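Local coordinates for protein glycosyltransferase Gtf1 (Streptococcus pneumoniae, PDB 4PQG) that belongs to the GT-B glycosyltransferases, carries an added extended beta-sheet domain, and holds uridine-5'-diphosphate in a pocket, at residues A[350-360]-A[468-476]. Residues are numbered along the deposited sequence; the frame is centred on the assembly and turned at random.
Sequences VIEAHKELPEL and KICQLYQEN
L357 lays its CD1 against both I469 and Y473, meeting the ring of Y473 at CD2 (3.8 Å) and lying 4.2 Å from CA of C470. A branched leucine suits this place, since one methyl can touch ring, helix backbone and CG2 of I469 together. The Y473 ring is approached obliquely, also by CD2 of L360, while its hydroxyl is hydrogen-bonded to E403. L360 reaches back from its turn to set CD1 4.1 Å from CG2 of I469. At the closest backbone approach, the small A353 lets C470 come near: a chi1 of -73° turns SG toward 350-360, 3.9 Å from CB of A353 and 3.7 Å from CB of E356. On the solvent-exposed side, where polar chains are at home, extended Q474 crosses E356, bent at chi2 (91°), at about a right angle; its NE2 touches CG of E356 (3.3 Å) and gives OE2 a weak bond (3.4 Å), amide and carboxylate planes 52° apart. Beneath, V350 and I469 both rest on L406 of strand 404-406. The end of helix 343-353 and the turn into strand 361-365 thus pack against helix 458-474 over the parallel sheet, as befits the Rossmann-like C-terminal domain of a GT-B glycosyltransferase.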
ATOM      1  N   VAL A 350       2.221   9.621  25.896  1.00 24.62           N
ATOM      2  CA  VAL A 350       3.664   9.822  26.023  1.00 25.10           C
ATOM      3  C   VAL A 350       3.977  11.129  26.762  1.00 26.01           C
ATOM      4  O   VAL A 350       4.839  11.134  27.634  1.00 25.95           O
ATOM      5  CB  VAL A 350       4.407   9.703  24.667  1.00 24.36           C
ATOM      6  CG1 VAL A 350       5.885  10.058  24.800  1.00 22.75           C
ATOM      7  CG2 VAL A 350       4.274   8.284  24.137  1.00 23.87           C
ATOM      8  N   ILE A 351       3.267  12.209  26.433  1.00 25.98           N
ATOM      9  CA  ILE A 351       3.373  13.479  27.174  1.00 28.02           C
ATOM     10  C   ILE A 351       3.168  13.269  28.678  1.00 29.47           C
ATOM     11  O   ILE A 351       3.901  13.832  29.495  1.00 31.49           O
ATOM     12  CB  ILE A 351       2.384  14.552  26.644  1.00 26.91           C
ATOM     13  CG1 ILE A 351       2.757  14.959  25.217  1.00 25.78           C
ATOM     14  CG2 ILE A 351       2.336  15.786  27.558  1.00 25.72           C
ATOM     15  CD1 ILE A 351       1.613  15.631  24.478  1.00 24.81           C
ATOM     16  N   GLU A 352       2.187  12.443  29.021  1.00 30.24           N
ATOM     17  CA  GLU A 352       1.829  12.163  30.401  1.00 32.96           C
ATOM     18  C   GLU A 352       2.893  11.304  31.088  1.00 33.32           C
ATOM     19  O   GLU A 352       3.346  11.638  32.189  1.00 33.07           O
ATOM     20  CB  GLU A 352       0.445  11.503  30.448  1.00 34.89           C
ATOM     21  CG  GLU A 352      -0.114  11.205  31.830  1.00 38.55           C
ATOM     22  CD  GLU A 352      -0.537  12.449  32.607  1.00 40.55           C
ATOM     23  OE1 GLU A 352      -0.778  13.517  31.992  1.00 41.36           O
ATOM     24  OE2 GLU A 352      -0.638  12.340  33.849  1.00 41.25           O
ATOM     25  N   ALA A 353       3.308  10.222  30.433  1.00 31.44           N
ATOM     26  CA  ALA A 353       4.325   9.329  30.984  1.00 30.46           C
ATOM     27  C   ALA A 353       5.651  10.054  31.183  1.00 31.70           C
ATOM     28  O   ALA A 353       6.415   9.733  32.103  1.00 30.17           O
ATOM     29  CB  ALA A 353       4.509   8.102  30.103  1.00 30.20           C
ATOM     30  N   HIS A 354       5.907  11.038  30.326  1.00 31.15           N
ATOM     31  CA  HIS A 354       7.133  11.832  30.357  1.00 33.20           C
ATOM     32  C   HIS A 354       7.299  12.613  31.650  1.00 34.71           C
ATOM     33  O   HIS A 354       8.409  13.003  32.007  1.00 34.58           O
ATOM     34  CB  HIS A 354       7.136  12.767  29.157  1.00 31.74           C
ATOM     35  CG  HIS A 354       8.358  13.630  29.050  1.00 32.68           C
ATOM     36  ND1 HIS A 354       8.397  14.883  29.525  1.00 33.70           N
ATOM     37  CD2 HIS A 354       9.601  13.386  28.484  1.00 33.30           C
ATOM     38  CE1 HIS A 354       9.606  15.414  29.282  1.00 34.24           C
ATOM     39  NE2 HIS A 354      10.341  14.497  28.644  1.00 34.37           N
ATOM     40  N   LYS A 355       6.191  12.854  32.348  1.00 35.94           N
ATOM     41  CA  LYS A 355       6.229  13.456  33.683  1.00 39.63           C
ATOM     42  C   LYS A 355       6.984  12.557  34.663  1.00 39.33           C
ATOM     43  O   LYS A 355       7.709  13.043  35.517  1.00 42.29           O
ATOM     44  CB  LYS A 355       4.813  13.713  34.207  1.00 38.44           C
ATOM     45  CG  LYS A 355       4.034  14.759  33.433  1.00 38.87           C
ATOM     46  CD  LYS A 355       2.546  14.653  33.733  1.00 40.03           C
ATOM     47  CE  LYS A 355       1.750  15.760  33.053  1.00 41.71           C
ATOM     48  NZ  LYS A 355       0.296  15.683  33.395  1.00 41.97           N
ATOM     49  N   GLU A 356       6.804  11.250  34.522  1.00 40.59           N
ATOM     50  CA  GLU A 356       7.404  10.263  35.409  1.00 41.71           C
ATOM     51  C   GLU A 356       8.765   9.800  34.890  1.00 43.50           C
ATOM     52  O   GLU A 356       9.653   9.470  35.686  1.00 45.12           O
ATOM     53  CB  GLU A 356       6.464   9.068  35.539  1.00 43.82           C
ATOM     54  CG  GLU A 356       6.686   8.193  36.758  1.00 48.74           C
ATOM     55  CD  GLU A 356       5.859   8.622  37.960  1.00 51.82           C
ATOM     56  OE1 GLU A 356       5.510   9.820  38.070  1.00 52.84           O
ATOM     57  OE2 GLU A 356       5.546   7.749  38.800  1.00 56.75           O
ATOM     58  N   LEU A 357       8.921   9.760  33.563  1.00 39.56           N
ATOM     59  CA  LEU A 357      10.168   9.328  32.929  1.00 39.09           C
ATOM     60  C   LEU A 357      10.611  10.399  31.945  1.00 39.67           C
ATOM     61  O   LEU A 357      10.298  10.311  30.752  1.00 37.88           O
ATOM     62  CB  LEU A 357       9.997   7.988  32.195  1.00 39.67           C
ATOM     63  CG  LEU A 357       9.229   6.818  32.826  1.00 40.66           C
ATOM     64  CD1 LEU A 357       8.917   5.748  31.790  1.00 38.93           C
ATOM     65  CD2 LEU A 357       9.975   6.206  34.006  1.00 41.86           C
ATOM     66  N   PRO A 358      11.346  11.420  32.435  1.00 39.90           N
ATOM     67  CA  PRO A 358      11.698  12.573  31.598  1.00 38.78           C
ATOM     68  C   PRO A 358      12.617  12.217  30.432  1.00 37.20           C
ATOM     69  O   PRO A 358      12.844  13.044  29.554  1.00 38.25           O
ATOM     70  CB  PRO A 358      12.417  13.515  32.579  1.00 40.25           C
ATOM     71  CG  PRO A 358      12.934  12.617  33.651  1.00 40.35           C
ATOM     72  CD  PRO A 358      11.895  11.547  33.802  1.00 39.72           C
ATOM     73  N   GLU A 359      13.131  10.995  30.427  1.00 38.00           N
ATOM     74  CA  GLU A 359      14.043  10.540  29.383  1.00 38.22           C
ATOM     75  C   GLU A 359      13.296   9.969  28.155  1.00 35.79           C
ATOM     76  O   GLU A 359      13.881   9.812  27.081  1.00 33.17           O
ATOM     77  CB  GLU A 359      14.993   9.495  29.972  1.00 42.77           C
ATOM     78  CG  GLU A 359      16.432   9.580  29.479  1.00 47.51           C
ATOM     79  CD  GLU A 359      17.114  10.889  29.853  1.00 48.94           C
ATOM     80  OE1 GLU A 359      16.758  11.495  30.890  1.00 51.26           O
ATOM     81  OE2 GLU A 359      18.015  11.318  29.103  1.00 51.13           O
ATOM     82  N   LEU A 360      12.011   9.661  28.334  1.00 32.98           N
ATOM     83  CA  LEU A 360      11.165   9.125  27.263  1.00 32.32           C
ATOM     84  C   LEU A 360      11.274   9.877  25.945  1.00 29.67           C
ATOM     85  O   LEU A 360      11.188  11.104  25.926  1.00 29.88           O
ATOM     86  CB  LEU A 360       9.698   9.139  27.685  1.00 32.05           C
ATOM     87  CG  LEU A 360       9.166   7.926  28.432  1.00 34.95           C
ATOM     88  CD1 LEU A 360       7.651   8.064  28.559  1.00 34.93           C
ATOM     89  CD2 LEU A 360       9.553   6.630  27.728  1.00 32.63           C
ATOM     90  N   LYS A 468       0.869   2.109  31.713  1.00 29.37           N
ATOM     91  CA  LYS A 468       1.483   0.880  31.225  1.00 28.98           C
ATOM     92  C   LYS A 468       2.934   1.057  30.783  1.00 28.68           C
ATOM     93  O   LYS A 468       3.788   0.195  31.054  1.00 29.20           O
ATOM     94  CB  LYS A 468       0.628   0.227  30.136  1.00 29.15           C
ATOM     95  CG  LYS A 468      -0.549  -0.564  30.687  1.00 31.93           C
ATOM     96  CD  LYS A 468      -0.065  -1.580  31.719  1.00 33.02           C
ATOM     97  CE  LYS A 468      -1.201  -2.398  32.272  1.00 32.62           C
ATOM     98  NZ  LYS A 468      -0.682  -3.424  33.214  1.00 32.56           N
ATOM     99  N   ILE A 469       3.214   2.167  30.107  1.00 27.60           N
ATOM    100  CA  ILE A 469       4.580   2.514  29.730  1.00 27.64           C
ATOM    101  C   ILE A 469       5.415   2.604  31.003  1.00 29.06           C
ATOM    102  O   ILE A 469       6.448   1.943  31.107  1.00 29.42           O
ATOM    103  CB  ILE A 469       4.654   3.853  28.951  1.00 26.64           C
ATOM    104  CG1 ILE A 469       4.020   3.706  27.550  1.00 27.12           C
ATOM    105  CG2 ILE A 469       6.094   4.333  28.832  1.00 26.97           C
ATOM    106  CD1 ILE A 469       3.524   5.007  26.943  1.00 25.40           C
ATOM    107  N   CYS A 470       4.951   3.416  31.961  1.00 27.45           N
ATOM    108  CA  CYS A 470       5.651   3.610  33.235  1.00 30.36           C
ATOM    109  C   CYS A 470       5.898   2.291  33.964  1.00 29.87           C
ATOM    110  O   CYS A 470       7.004   2.051  34.431  1.00 32.04           O
ATOM    111  CB  CYS A 470       4.887   4.595  34.125  1.00 29.89           C
ATOM    112  SG  CYS A 470       5.011   6.296  33.548  1.00 32.53           S
ATOM    113  N   GLN A 471       4.882   1.429  34.016  1.00 29.79           N
ATOM    114  CA  GLN A 471       4.998   0.105  34.624  1.00 30.53           C
ATOM    115  C   GLN A 471       6.071  -0.798  33.995  1.00 31.64           C
ATOM    116  O   GLN A 471       6.757  -1.552  34.710  1.00 30.51           O
ATOM    117  CB  GLN A 471       3.647  -0.610  34.621  1.00 32.12           C
ATOM    118  CG  GLN A 471       3.668  -1.971  35.307  1.00 33.68           C
ATOM    119  CD  GLN A 471       2.348  -2.702  35.197  1.00 35.42           C
ATOM    120  OE1 GLN A 471       1.377  -2.177  34.653  1.00 37.10           O
ATOM    121  NE2 GLN A 471       2.303  -3.922  35.713  1.00 36.63           N
ATOM    122  N   LEU A 472       6.223  -0.725  32.672  1.00 31.38           N
ATOM    123  CA  LEU A 472       7.201  -1.564  31.958  1.00 30.43           C
ATOM    124  C   LEU A 472       8.616  -1.238  32.416  1.00 30.61           C
ATOM    125  O   LEU A 472       9.434  -2.133  32.638  1.00 33.00           O
ATOM    126  CB  LEU A 472       7.078  -1.369  30.434  1.00 29.31           C
ATOM    127  CG  LEU A 472       7.952  -2.207  29.492  1.00 28.94           C
ATOM    128  CD1 LEU A 472       7.230  -2.361  28.155  1.00 29.53           C
ATOM    129  CD2 LEU A 472       9.333  -1.588  29.282  1.00 29.87           C
ATOM    130  N   TYR A 473       8.892   0.052  32.554  1.00 30.73           N
ATOM    131  CA  TYR A 473      10.198   0.497  32.971  1.00 33.19           C
ATOM    132  C   TYR A 473      10.398   0.344  34.482  1.00 35.46           C
ATOM    133  O   TYR A 473      11.438  -0.156  34.927  1.00 35.97           O
ATOM    134  CB  TYR A 473      10.425   1.934  32.523  1.00 32.51           C
ATOM    135  CG  TYR A 473      10.754   2.045  31.053  1.00 34.27           C
ATOM    136  CD1 TYR A 473      12.040   1.773  30.586  1.00 36.01           C
ATOM    137  CD2 TYR A 473       9.782   2.423  30.125  1.00 34.79           C
ATOM    138  CE1 TYR A 473      12.353   1.878  29.236  1.00 36.50           C
ATOM    139  CE2 TYR A 473      10.081   2.529  28.776  1.00 34.15           C
ATOM    140  CZ  TYR A 473      11.362   2.255  28.331  1.00 35.99           C
ATOM    141  OH  TYR A 473      11.662   2.363  26.989  1.00 33.73           O
ATOM    142  N   GLN A 474       9.388   0.739  35.253  1.00 35.27           N
ATOM    143  CA  GLN A 474       9.485   0.762  36.711  1.00 37.72           C
ATOM    144  C   GLN A 474       9.539  -0.639  37.311  1.00 38.38           C
ATOM    145  O   GLN A 474      10.205  -0.841  38.321  1.00 39.65           O
ATOM    146  CB  GLN A 474       8.361   1.611  37.330  1.00 39.25           C
ATOM    147  CG  GLN A 474       8.512   3.102  37.021  1.00 42.93           C
ATOM    148  CD  GLN A 474       7.358   3.974  37.509  1.00 45.80           C
ATOM    149  OE1 GLN A 474       6.212   3.524  37.645  1.00 48.36           O
ATOM    150  NE2 GLN A 474       7.659   5.244  37.762  1.00 45.83           N
ATOM    151  N   GLU A 475       8.857  -1.603  36.686  1.00 36.61           N
ATOM    152  CA  GLU A 475       8.956  -3.008  37.102  1.00 35.30           C
ATOM    153  C   GLU A 475      10.054  -3.780  36.353  1.00 35.69           C
ATOM    154  O   GLU A 475      10.120  -5.010  36.441  1.00 37.39           O
ATOM    155  CB  GLU A 475       7.602  -3.722  36.985  1.00 35.62           C
ATOM    156  CG  GLU A 475       6.466  -3.011  37.713  1.00 35.78           C
ATOM    157  CD  GLU A 475       5.196  -3.834  37.804  1.00 37.49           C
ATOM    158  OE1 GLU A 475       5.024  -4.788  37.019  1.00 38.51           O
ATOM    159  OE2 GLU A 475       4.348  -3.519  38.666  1.00 39.83           O
ATOM    160  N   ASN A 476      10.907  -3.057  35.623  1.00 34.96           N
ATOM    161  CA  ASN A 476      12.071  -3.642  34.953  1.00 37.57           C
ATOM    162  C   ASN A 476      11.738  -4.795  34.015  1.00 35.58           C
ATOM    163  O   ASN A 476      12.411  -5.825  34.037  1.00 33.17           O
ATOM    164  CB  ASN A 476      13.095  -4.120  35.989  1.00 40.21           C
ATOM    165  CG  ASN A 476      14.323  -3.252  36.026  1.00 45.61           C
ATOM    166  OD1 ASN A 476      14.330  -2.192  36.664  1.00 47.81           O
ATOM    167  ND2 ASN A 476      15.381  -3.693  35.339  1.00 46.46           N
TER